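Local coordinates for protein Plm1 (Streptomyces sp. HK803, PDB 4HXY) that probably reduces a beta-keto group of the growing polyketide with NADPH, as the ketoreductase domain of the first module of phoslactomycin biosynthesis, at residues 26-34 against 55-63; 378-386 against 409-417. All blocks are in the same frame, centred on the assembly; numbering follows the deposited sequence.

Contact 1: 26-34 against 55-63; sequences GNWLLLGEV and TAPDGVLVG
W28 lies over G59 of the neighbouring strand in the parallel pair 28-32 and 59-63, at the edge of the parallel run of strands in the N-terminal part of the chain. The indole lies flat over the glycine: G59 CA sits 3.4 Å from the centroid of the six-membered ring and only 8° off its normal, a CH-pi contact, while L61 N lies at the ring edge. With CG anti to the carbonyl carbon (chi1 -78°), the indole swings across to the neighbouring strand, and a CB on G59 would collide with CH2 of W28. Without the indole, as with an alanine here, the face of G59 would probably be left uncovered and P25 O would lose its N-H donor.

The backbone bonds are nearly straight: L61 N to L29 O and L31 N to L61 O, both 2.9 Å, alternate along axes that run 20° from parallel. With short helix 36-39 in the connection, this is consistent with the Rossmann-like structural subdomain that modular ketoreductases carry ahead of the catalytic one. On one face L31 CD1 packs on V60 CG1 at 3.7 Å, and L29 CD2 lies alongside V60 CG2, both leucines continuing onto helix 67-77. On the other, V34 CG1 reaches L61 CD2. Ahead of the strands D58 OD2 accepts N27 N (2.7 Å) on its anti side, and D58 N returns a bond to N27 O.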
loop_
_atom_site.group_PDB
_atom_site.type_symbol
_atom_site.label_atom_id
_atom_site.label_comp_id
_atom_site.label_asym_id
_atom_site.label_seq_id
_atom_site.Cartn_x
_atom_site.Cartn_y
_atom_site.Cartn_z
ATOM N N GLY A 26 0.465 -25.754 -22.955
ATOM C CA GLY A 26 -0.243 -26.459 -21.898
ATOM C C GLY A 26 -1.710 -26.083 -21.819
ATOM O O GLY A 26 -2.252 -25.385 -22.683
ATOM N N ASN A 27 -2.342 -26.553 -20.753
ATOM C CA ASN A 27 -3.755 -26.383 -20.511
ATOM C C ASN A 27 -3.914 -25.330 -19.410
ATOM O O ASN A 27 -3.809 -25.656 -18.234
ATOM C CB ASN A 27 -4.321 -27.728 -20.061
ATOM C CG ASN A 27 -5.823 -27.726 -19.879
ATOM O OD1 ASN A 27 -6.547 -26.866 -20.398
ATOM N ND2 ASN A 27 -6.310 -28.720 -19.137
ATOM N N TRP A 28 -4.150 -24.076 -19.799
ATOM C CA TRP A 28 -4.196 -22.975 -18.839
ATOM C C TRP A 28 -5.608 -22.532 -18.543
ATOM O O TRP A 28 -6.475 -22.580 -19.409
ATOM C CB TRP A 28 -3.326 -21.782 -19.295
ATOM C CG TRP A 28 -1.875 -22.018 -19.055
ATOM C CD1 TRP A 28 -1.086 -22.963 -19.657
ATOM C CD2 TRP A 28 -1.026 -21.302 -18.154
ATOM N NE1 TRP A 28 0.200 -22.884 -19.175
ATOM C CE2 TRP A 28 0.260 -21.875 -18.244
ATOM C CE3 TRP A 28 -1.227 -20.221 -17.278
ATOM C CZ2 TRP A 28 1.337 -21.400 -17.505
ATOM C CZ3 TRP A 28 -0.169 -19.773 -16.538
ATOM C CH2 TRP A 28 1.101 -20.362 -16.653
ATOM N N LEU A 29 -5.809 -22.068 -17.317
ATOM C CA LEU A 29 -7.077 -21.529 -16.867
ATOM C C LEU A 29 -6.942 -20.001 -16.812
ATOM O O LEU A 29 -6.028 -19.488 -16.211
ATOM C CB LEU A 29 -7.410 -22.063 -15.480
ATOM C CG LEU A 29 -8.574 -21.401 -14.751
ATOM C CD1 LEU A 29 -9.877 -21.709 -15.455
ATOM C CD2 LEU A 29 -8.603 -21.877 -13.335
ATOM N N LEU A 30 -7.852 -19.298 -17.467
ATOM C CA LEU A 30 -7.782 -17.853 -17.521
ATOM C C LEU A 30 -8.933 -17.305 -16.705
ATOM O O LEU A 30 -10.068 -17.657 -16.943
ATOM C CB LEU A 30 -7.866 -17.379 -18.975
ATOM C CG LEU A 30 -6.575 -17.314 -19.783
ATOM C CD1 LEU A 30 -5.536 -18.318 -19.382
ATOM C CD2 LEU A 30 -6.827 -17.304 -21.259
ATOM N N LEU A 31 -8.607 -16.440 -15.747
ATOM C CA LEU A 31 -9.592 -15.866 -14.845
ATOM C C LEU A 31 -9.554 -14.343 -14.846
ATOM O O LEU A 31 -8.587 -13.753 -15.250
ATOM C CB LEU A 31 -9.382 -16.356 -13.411
ATOM C CG LEU A 31 -9.421 -17.867 -13.246
ATOM C CD1 LEU A 31 -9.034 -18.248 -11.852
ATOM C CD2 LEU A 31 -10.802 -18.365 -13.572
ATOM N N GLY A 32 -10.657 -13.745 -14.412
ATOM C CA GLY A 32 -10.760 -12.293 -14.372
ATOM C C GLY A 32 -10.936 -11.786 -15.783
ATOM O O GLY A 32 -11.746 -12.325 -16.549
ATOM N N GLU A 33 -10.167 -10.774 -16.152
ATOM C CA GLU A 33 -10.238 -10.223 -17.488
ATOM C C GLU A 33 -8.884 -10.363 -18.155
ATOM O O GLU A 33 -7.987 -9.550 -17.959
ATOM C CB GLU A 33 -10.634 -8.759 -17.451
ATOM C CG GLU A 33 -10.932 -8.174 -18.821
ATOM C CD GLU A 33 -11.700 -6.863 -18.750
ATOM O OE1 GLU A 33 -12.106 -6.446 -17.628
ATOM O OE2 GLU A 33 -11.889 -6.245 -19.823
ATOM N N VAL A 34 -8.750 -11.394 -18.968
ATOM C CA VAL A 34 -7.529 -11.590 -19.731
ATOM C C VAL A 34 -7.802 -11.089 -21.141
ATOM O O VAL A 34 -8.708 -11.590 -21.814
ATOM C CB VAL A 34 -7.099 -13.075 -19.737
ATOM C CG1 VAL A 34 -5.840 -13.261 -20.531
ATOM C CG2 VAL A 34 -6.897 -13.550 -18.294
ATOM N N THR A 55 -9.923 -31.718 -13.508
ATOM C CA THR A 55 -8.664 -31.557 -14.242
ATOM C C THR A 55 -7.806 -30.461 -13.588
ATOM O O THR A 55 -8.334 -29.414 -13.197
ATOM C CB THR A 55 -8.918 -31.195 -15.710
ATOM O OG1 THR A 55 -9.574 -32.289 -16.366
ATOM C CG2 THR A 55 -7.599 -30.893 -16.434
ATOM N N ALA A 56 -6.505 -30.714 -13.448
ATOM C CA ALA A 56 -5.567 -29.703 -12.935
ATOM C C ALA A 56 -4.939 -28.912 -14.095
ATOM O O ALA A 56 -4.142 -29.452 -14.855
ATOM C CB ALA A 56 -4.476 -30.367 -12.075
ATOM N N PRO A 57 -5.282 -27.615 -14.235
ATOM C CA PRO A 57 -4.600 -26.881 -15.286
ATOM C C PRO A 57 -3.115 -26.759 -15.002
ATOM O O PRO A 57 -2.691 -26.807 -13.843
ATOM C CB PRO A 57 -5.278 -25.494 -15.268
ATOM C CG PRO A 57 -5.959 -25.413 -13.979
ATOM C CD PRO A 57 -6.327 -26.805 -13.582
ATOM N N ASP A 58 -2.341 -26.596 -16.067
ATOM C CA ASP A 58 -0.884 -26.469 -15.985
ATOM C C ASP A 58 -0.483 -25.123 -15.383
ATOM O O ASP A 58 0.617 -24.968 -14.863
ATOM C CB ASP A 58 -0.263 -26.644 -17.376
ATOM C CG ASP A 58 -0.503 -28.055 -17.943
ATOM O OD1 ASP A 58 -0.322 -29.002 -17.159
ATOM O OD2 ASP A 58 -0.889 -28.206 -19.124
ATOM N N GLY A 59 -1.395 -24.151 -15.472
ATOM C CA GLY A 59 -1.183 -22.833 -14.892
ATOM C C GLY A 59 -2.483 -22.041 -14.846
ATOM O O GLY A 59 -3.463 -22.417 -15.477
ATOM N N VAL A 60 -2.482 -20.941 -14.089
ATOM C CA VAL A 60 -3.629 -20.041 -13.988
ATOM C C VAL A 60 -3.150 -18.627 -14.284
ATOM O O VAL A 60 -2.137 -18.189 -13.736
ATOM C CB VAL A 60 -4.300 -20.099 -12.596
ATOM C CG1 VAL A 60 -5.509 -19.171 -12.533
ATOM C CG2 VAL A 60 -4.719 -21.568 -12.258
ATOM N N LEU A 61 -3.824 -17.934 -15.203
ATOM C CA LEU A 61 -3.495 -16.557 -15.479
ATOM C C LEU A 61 -4.700 -15.706 -15.122
ATOM O O LEU A 61 -5.800 -15.947 -15.608
ATOM C CB LEU A 61 -3.082 -16.339 -16.938
ATOM C CG LEU A 61 -2.689 -14.893 -17.260
ATOM C CD1 LEU A 61 -1.433 -14.479 -16.464
ATOM C CD2 LEU A 61 -2.482 -14.693 -18.767
ATOM N N VAL A 62 -4.481 -14.768 -14.201
ATOM C CA VAL A 62 -5.521 -13.897 -13.699
ATOM C C VAL A 62 -5.277 -12.481 -14.159
ATOM O O VAL A 62 -4.230 -11.905 -13.901
ATOM C CB VAL A 62 -5.538 -13.861 -12.160
ATOM C CG1 VAL A 62 -6.684 -12.988 -11.664
ATOM C CG2 VAL A 62 -5.626 -15.277 -11.562
ATOM N N GLY A 63 -6.271 -11.893 -14.809
ATOM C CA GLY A 63 -6.199 -10.510 -15.214
ATOM C C GLY A 63 -7.012 -9.679 -14.245
ATOM O O GLY A 63 -8.234 -9.858 -14.179
HETATM O O HOH W 1 -4.436 -30.397 -17.815
#

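Contact 2: 378-386 against 409-417; sequences LRKRGLTPL and VADVTWSRF
L383 and V412 lie side by side and point the same way, CD2 of the leucine 3.8 Å from CG2 of the valine, as expected for a non-hydrogen-bonded antiparallel pair. The same L383 CD2 also meets F417 CD1 at 4.0 Å, but these two side chains are set at a slant. Setting CG of F417 anti to its own N (chi1 177°) brings CB and the ring atom CD1 beside R381 O; beyond the contact, W327 and F430 meet the phenyl edge-to-face.

T384 and D411 likewise have side chains lying side by side and pointing the same way: T384 CB lies 3.5 Å from D411 OD2, and a water links that carboxylate oxygen to P385 O. L386 instead slides past D411 in the opposite sense, CD2 against CB.

A Schellman motif ends helix 372-380. G382, at positive phi, is its C-prime residue, with L383 N bonded to L378 O and G382 N to R379 O. A CB on G382 would clash with T413 O and F417 N. From this turn G382 O accepts a nearly straight bond from T413 N (2.8 Å), just before helix 414-421, and T384 N bonds D411 O. Strand 408-412 in turn pairs in parallel with strand 357-361 in the Rossmann-type sheet of the ketoreductase domain.

R416, extended from CG to NE, reaches back along the turn and gives NH2 to R379 O (2.9 Å) in a bent bond. The acceptor lies close to the guanidinium plane, yet NH2 stands 56° above the carbonyl plane, so that R379 O is held by R416 NH2 and G382 N from opposite faces. Nearby, a water joins R381 O to F417 O.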
loop_
_atom_site.group_PDB
_atom_site.type_symbol
_atom_site.label_atom_id
_atom_site.label_comp_id
_atom_site.label_asym_id
_atom_site.label_seq_id
_atom_site.Cartn_x
_atom_site.Cartn_y
_atom_site.Cartn_z
ATOM N N LEU A 378 6.296 -9.183 17.028
ATOM C CA LEU A 378 6.984 -8.430 15.981
ATOM C C LEU A 378 8.501 -8.454 16.221
ATOM O O LEU A 378 9.289 -8.694 15.302
ATOM C CB LEU A 378 6.443 -6.985 15.903
ATOM C CG LEU A 378 5.126 -6.794 15.123
ATOM C CD1 LEU A 378 4.525 -5.412 15.374
ATOM C CD2 LEU A 378 5.306 -7.019 13.628
ATOM N N ARG A 379 8.904 -8.226 17.463
ATOM C CA ARG A 379 10.329 -8.212 17.822
ATOM C C ARG A 379 10.956 -9.542 17.513
ATOM O O ARG A 379 12.102 -9.619 17.055
ATOM C CB ARG A 379 10.510 -7.871 19.293
ATOM C CG ARG A 379 10.180 -6.446 19.623
ATOM C CD ARG A 379 9.938 -6.305 21.125
ATOM N NE ARG A 379 9.782 -4.915 21.543
ATOM C CZ ARG A 379 10.780 -4.041 21.676
ATOM N NH1 ARG A 379 12.039 -4.386 21.415
ATOM N NH2 ARG A 379 10.516 -2.803 22.073
ATOM N N LYS A 380 10.166 -10.588 17.718
ATOM C CA LYS A 380 10.562 -11.947 17.394
ATOM C C LYS A 380 10.929 -12.101 15.921
ATOM O O LYS A 380 11.889 -12.803 15.591
ATOM C CB LYS A 380 9.429 -12.911 17.762
ATOM C CG LYS A 380 9.836 -14.362 17.888
ATOM C CD LYS A 380 8.819 -15.163 18.705
ATOM C CE LYS A 380 8.992 -14.931 20.211
ATOM N NZ LYS A 380 7.936 -15.620 21.028
ATOM N N ARG A 381 10.166 -11.452 15.036
ATOM C CA ARG A 381 10.448 -11.506 13.603
ATOM C C ARG A 381 11.201 -10.280 13.070
ATOM O O ARG A 381 11.083 -9.907 11.899
ATOM C CB ARG A 381 9.189 -11.808 12.804
ATOM C CG ARG A 381 8.039 -10.858 12.919
ATOM C CD ARG A 381 6.777 -11.594 12.427
ATOM N NE ARG A 381 5.651 -10.702 12.174
ATOM C CZ ARG A 381 5.565 -9.855 11.147
ATOM N NH1 ARG A 381 6.549 -9.754 10.253
ATOM N NH2 ARG A 381 4.484 -9.093 11.019
ATOM N N GLY A 382 11.990 -9.681 13.944
ATOM C CA GLY A 382 12.948 -8.655 13.563
ATOM C C GLY A 382 12.366 -7.277 13.302
ATOM O O GLY A 382 13.003 -6.457 12.636
ATOM N N LEU A 383 11.169 -7.020 13.810
ATOM C CA LEU A 383 10.582 -5.695 13.699
ATOM C C LEU A 383 10.476 -5.140 15.107
ATOM O O LEU A 383 9.844 -5.740 15.986
ATOM C CB LEU A 383 9.229 -5.742 12.989
ATOM C CG LEU A 383 9.299 -6.235 11.546
ATOM C CD1 LEU A 383 7.885 -6.547 11.034
ATOM C CD2 LEU A 383 9.972 -5.227 10.629
ATOM N N THR A 384 11.187 -4.050 15.353
ATOM C CA THR A 384 11.141 -3.390 16.640
ATOM C C THR A 384 10.259 -2.158 16.475
ATOM O O THR A 384 10.459 -1.378 15.550
ATOM C CB THR A 384 12.542 -2.997 17.105
ATOM O OG1 THR A 384 13.363 -4.177 17.172
ATOM C CG2 THR A 384 12.502 -2.309 18.479
ATOM N N PRO A 385 9.287 -1.982 17.364
ATOM C CA PRO A 385 8.478 -0.757 17.258
ATOM C C PRO A 385 9.319 0.514 17.334
ATOM O O PRO A 385 10.229 0.609 18.173
ATOM C CB PRO A 385 7.503 -0.876 18.431
ATOM C CG PRO A 385 7.350 -2.350 18.613
ATOM C CD PRO A 385 8.735 -2.907 18.366
ATOM N N LEU A 386 9.015 1.482 16.456
ATOM C CA LEU A 386 9.735 2.759 16.435
ATOM C C LEU A 386 9.317 3.529 17.664
ATOM O O LEU A 386 8.134 3.579 17.976
ATOM C CB LEU A 386 9.325 3.578 15.218
ATOM C CG LEU A 386 9.768 3.047 13.866
ATOM C CD1 LEU A 386 8.938 3.697 12.723
ATOM C CD2 LEU A 386 11.273 3.264 13.692
ATOM N N VAL A 409 9.791 3.371 6.319
ATOM C CA VAL A 409 10.505 3.742 7.555
ATOM C C VAL A 409 10.190 2.738 8.651
ATOM O O VAL A 409 9.049 2.635 9.098
ATOM C CB VAL A 409 10.117 5.160 8.004
ATOM C CG1 VAL A 409 10.818 5.524 9.330
ATOM C CG2 VAL A 409 10.429 6.191 6.892
ATOM N N ALA A 410 11.198 1.968 9.067
ATOM C CA ALA A 410 10.980 0.856 9.998
ATOM C C ALA A 410 12.289 0.498 10.686
ATOM O O ALA A 410 13.356 0.740 10.129
ATOM C CB ALA A 410 10.415 -0.373 9.246
ATOM N N ASP A 411 12.201 -0.073 11.882
ATOM C CA ASP A 411 13.378 -0.599 12.587
ATOM C C ASP A 411 13.432 -2.117 12.358
ATOM O O ASP A 411 12.733 -2.872 13.054
ATOM C CB ASP A 411 13.229 -0.281 14.077
ATOM C CG ASP A 411 14.449 -0.653 14.898
ATOM O OD1 ASP A 411 15.346 -1.330 14.356
ATOM O OD2 ASP A 411 14.494 -0.268 16.096
ATOM N N VAL A 412 14.227 -2.536 11.375
ATOM C CA VAL A 412 14.298 -3.934 10.959
ATOM C C VAL A 412 15.644 -4.512 11.367
ATOM O O VAL A 412 16.680 -3.898 11.119
ATOM C CB VAL A 412 14.157 -4.094 9.435
ATOM C CG1 VAL A 412 14.185 -5.593 9.039
ATOM C CG2 VAL A 412 12.854 -3.446 8.940
ATOM N N THR A 413 15.607 -5.679 12.008
ATOM C CA THR A 413 16.813 -6.452 12.277
ATOM C C THR A 413 16.791 -7.625 11.285
ATOM O O THR A 413 16.072 -8.610 11.480
ATOM C CB THR A 413 16.841 -6.936 13.753
ATOM O OG1 THR A 413 16.823 -5.794 14.634
ATOM C CG2 THR A 413 18.077 -7.782 14.037
ATOM N N TRP A 414 17.558 -7.480 10.212
ATOM C CA TRP A 414 17.480 -8.352 9.055
ATOM C C TRP A 414 17.825 -9.807 9.381
ATOM O O TRP A 414 17.242 -10.706 8.794
ATOM C CB TRP A 414 18.340 -7.814 7.900
ATOM C CG TRP A 414 17.768 -6.543 7.392
ATOM C CD1 TRP A 414 18.223 -5.281 7.640
ATOM C CD2 TRP A 414 16.587 -6.407 6.626
ATOM N NE1 TRP A 414 17.391 -4.354 7.050
ATOM C CE2 TRP A 414 16.374 -5.027 6.421
ATOM C CE3 TRP A 414 15.681 -7.313 6.086
ATOM C CZ2 TRP A 414 15.307 -4.552 5.673
ATOM C CZ3 TRP A 414 14.619 -6.837 5.354
ATOM C CH2 TRP A 414 14.429 -5.473 5.168
ATOM N N SER A 415 18.747 -10.028 10.329
ATOM C CA SER A 415 19.138 -11.387 10.722
ATOM C C SER A 415 17.962 -12.184 11.304
ATOM O O SER A 415 17.940 -13.403 11.168
ATOM C CB SER A 415 20.287 -11.342 11.751
ATOM O OG SER A 415 19.864 -10.677 12.917
ATOM N N ARG A 416 17.015 -11.509 11.958
ATOM C CA ARG A 416 15.785 -12.144 12.436
ATOM C C ARG A 416 14.657 -12.077 11.404
ATOM O O ARG A 416 13.878 -13.022 11.247
ATOM C CB ARG A 416 15.255 -11.481 13.708
ATOM C CG ARG A 416 16.121 -11.548 14.942
ATOM C CD ARG A 416 15.455 -10.727 16.066
ATOM N NE ARG A 416 16.184 -10.799 17.334
ATOM C CZ ARG A 416 15.637 -10.656 18.552
ATOM N NH1 ARG A 416 16.405 -10.742 19.641
ATOM N NH2 ARG A 416 14.329 -10.442 18.707
ATOM N N PHE A 417 14.536 -10.946 10.728
ATOM C CA PHE A 417 13.406 -10.755 9.812
ATOM C C PHE A 417 13.432 -11.727 8.628
ATOM O O PHE A 417 12.411 -12.320 8.290
ATOM C CB PHE A 417 13.408 -9.309 9.291
ATOM C CG PHE A 417 12.331 -9.021 8.291
ATOM C CD1 PHE A 417 11.094 -8.573 8.701
ATOM C CD2 PHE A 417 12.554 -9.208 6.935
ATOM C CE1 PHE A 417 10.092 -8.322 7.770
ATOM C CE2 PHE A 417 11.547 -8.973 6.016
ATOM C CZ PHE A 417 10.329 -8.513 6.441
HETATM O O HOH W 2 9.829 -11.477 9.373
HETATM O O HOH W 3 9.381 -0.480 13.167
HETATM O O HOH W 4 13.011 1.154 17.771
#

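Overall arrangement
Both contacts are partly buried, but they lie in different regions, their centres 37 Å apart. Contact 1 is the more peripheral, about 27 Å from the chain centre against 19 Å for contact 2. It joins successive parallel strands of one beta-alpha-beta unit, so a regular backbone ladder does most of the bonding and apolar side chains pack on its two faces. Contact 2 instead ties a helix end and a short, weakly bonded strand to strand 408-412 and the following helix; its direct bonds are fewer, one of them from an arginine, and three waters bridge it, against one at contact 1. It also lies near the cofactor, the L386 side chain being about 7 Å from the bound NADPH.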